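Local coordinates for glucose-6-phosphate isomerase (Thermus thermophilus, PDB 1ZZG), which probably catalyses the reversible isomerisation of glucose 6-phosphate to fructose 6-phosphate in glycolysis and gluconeogenesis, at residues L269-R274 and A396-G401. Residues are numbered along the deposited sequence; the frame is centred on the assembly and turned at random.
Sequences LGKVDR and AFDQPG
Lys271 and Asp398 form the tight part of this contact, because the ammonium meets both the backbone and the side chain of the aspartate. Lys271 NZ donates to Asp398 O at 2.8 Å; the C=O...N angle of 136° and a donor 42° out of the carbonyl plane show that it comes in from above that plane. The salt bridge from Lys271 NZ to Asp398 OD1 is longer, 3.3 Å, and weak as a hydrogen bond. With chi2 at -83° the lysine chain bends instead of extending, and a second bend at chi4 turns NZ back to the loop. NZ also bonds to the backbone oxygens of Asn395 and of Ser268, in the last turn of helix 257-269. A methionine in place of Lys271 would probably leave the Asp398 carboxylate without this charged mate and take one donor from the three carbonyls, although Arg187 also bonds to Asp398 O.

On the buried side Leu269 CD2 only lightly touches Ala396 CB, at 4.3 Å. On the solvent side Lys271 CE lies 4.0 Å from Pro400 CD, where Glu301 of the second subunit packs on the exposed proline. Gln399, its OE1 bonded to Arg187, has its side chain about 4 Å from that of Glu267, the predicted proton donor, and about 6 Å from that of predicted active-site Lys406, which places the contact beside the probable active site of this phosphoglucose isomerase (SIS) fold.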
loop_
_atom_site.group_PDB
_atom_site.type_symbol
_atom_site.label_atom_id
_atom_site.label_comp_id
_atom_site.label_asym_id
_atom_site.label_seq_id
_atom_site.Cartn_x
_atom_site.Cartn_y
_atom_site.Cartn_z
ATOM N N LEU A 269 -5.290 13.226 13.679
ATOM C CA LEU A 269 -4.593 13.367 14.952
ATOM C C LEU A 269 -3.141 13.865 14.941
ATOM O O LEU A 269 -2.573 14.138 16.004
ATOM C CB LEU A 269 -4.703 12.034 15.701
ATOM C CG LEU A 269 -6.161 11.542 15.771
ATOM C CD1 LEU A 269 -6.238 10.127 16.342
ATOM C CD2 LEU A 269 -6.978 12.516 16.617
ATOM N N GLY A 270 -2.534 13.969 13.759
ATOM C CA GLY A 270 -1.170 14.478 13.669
ATOM C C GLY A 270 -1.338 15.984 13.718
ATOM O O GLY A 270 -1.346 16.666 12.687
ATOM N N LYS A 271 -1.470 16.509 14.930
ATOM C CA LYS A 271 -1.736 17.931 15.103
ATOM C C LYS A 271 -1.027 18.575 16.282
ATOM O O LYS A 271 -0.405 17.900 17.096
ATOM C CB LYS A 271 -3.244 18.124 15.311
ATOM C CG LYS A 271 -4.123 17.649 14.163
ATOM C CD LYS A 271 -4.211 18.713 13.074
ATOM C CE LYS A 271 -4.940 18.184 11.847
ATOM N NZ LYS A 271 -6.253 17.591 12.214
ATOM N N VAL A 272 -1.152 19.897 16.355
ATOM C CA VAL A 272 -0.612 20.677 17.458
ATOM C C VAL A 272 -1.798 20.780 18.413
ATOM O O VAL A 272 -2.857 21.292 18.027
ATOM C CB VAL A 272 -0.226 22.102 17.019
ATOM C CG1 VAL A 272 0.260 22.893 18.222
ATOM C CG2 VAL A 272 0.851 22.048 15.948
ATOM N N ASP A 273 -1.647 20.284 19.640
ATOM C CA ASP A 273 -2.758 20.331 20.580
ATOM C C ASP A 273 -2.967 21.728 21.160
ATOM O O ASP A 273 -2.241 22.669 20.823
ATOM C CB ASP A 273 -2.585 19.295 21.704
ATOM C CG ASP A 273 -1.425 19.605 22.633
ATOM O OD1 ASP A 273 -1.015 20.781 22.730
ATOM O OD2 ASP A 273 -0.936 18.660 23.284
ATOM N N ARG A 274 -3.967 21.861 22.027
ATOM C CA ARG A 274 -4.288 23.155 22.613
ATOM C C ARG A 274 -3.217 23.718 23.535
ATOM O O ARG A 274 -3.294 24.875 23.947
ATOM C CB ARG A 274 -5.642 23.085 23.332
ATOM C CG ARG A 274 -6.817 22.930 22.366
ATOM C CD ARG A 274 -8.154 23.267 23.020
ATOM N NE ARG A 274 -8.673 22.183 23.848
ATOM C CZ ARG A 274 -9.249 21.085 23.370
ATOM N NH1 ARG A 274 -9.381 20.918 22.060
ATOM N NH2 ARG A 274 -9.703 20.155 24.203
ATOM N N ALA A 396 -9.514 17.481 15.240
ATOM C CA ALA A 396 -9.389 16.305 14.386
ATOM C C ALA A 396 -10.015 16.477 13.010
ATOM O O ALA A 396 -9.976 15.559 12.187
ATOM C CB ALA A 396 -10.026 15.106 15.085
ATOM N N PHE A 397 -10.548 17.661 12.736
ATOM C CA PHE A 397 -11.250 17.864 11.481
ATOM C C PHE A 397 -10.686 18.848 10.466
ATOM O O PHE A 397 -11.324 19.125 9.446
ATOM C CB PHE A 397 -12.707 18.177 11.824
ATOM C CG PHE A 397 -13.306 17.179 12.785
ATOM C CD1 PHE A 397 -13.546 15.868 12.382
ATOM C CD2 PHE A 397 -13.529 17.519 14.118
ATOM C CE1 PHE A 397 -13.997 14.906 13.290
ATOM C CE2 PHE A 397 -13.981 16.560 15.039
ATOM C CZ PHE A 397 -14.213 15.251 14.622
ATOM N N ASP A 398 -9.493 19.366 10.732
ATOM C CA ASP A 398 -8.861 20.285 9.795
ATOM C C ASP A 398 -7.494 19.721 9.402
ATOM O O ASP A 398 -7.136 18.621 9.818
ATOM C CB ASP A 398 -8.744 21.698 10.396
ATOM C CG ASP A 398 -7.768 21.778 11.553
ATOM O OD1 ASP A 398 -7.235 20.738 11.976
ATOM O OD2 ASP A 398 -7.533 22.904 12.038
ATOM N N GLN A 399 -6.742 20.455 8.591
ATOM C CA GLN A 399 -5.436 19.976 8.154
ATOM C C GLN A 399 -4.519 21.135 7.768
ATOM O O GLN A 399 -4.163 21.299 6.598
ATOM C CB GLN A 399 -5.607 19.002 6.979
ATOM C CG GLN A 399 -6.548 19.468 5.864
ATOM C CD GLN A 399 -8.021 19.481 6.267
ATOM O OE1 GLN A 399 -8.553 18.497 6.787
ATOM N NE2 GLN A 399 -8.690 20.601 6.010
ATOM N N PRO A 400 -4.112 21.944 8.762
ATOM C CA PRO A 400 -3.240 23.112 8.584
ATOM C C PRO A 400 -1.899 22.825 7.917
ATOM O O PRO A 400 -1.373 23.672 7.198
ATOM C CB PRO A 400 -3.051 23.636 10.015
ATOM C CG PRO A 400 -4.253 23.127 10.744
ATOM C CD PRO A 400 -4.405 21.734 10.190
ATOM N N GLY A 401 -1.361 21.633 8.158
ATOM C CA GLY A 401 -0.064 21.269 7.610
ATOM C C GLY A 401 0.092 21.113 6.107
ATOM O O GLY A 401 1.211 21.197 5.599
#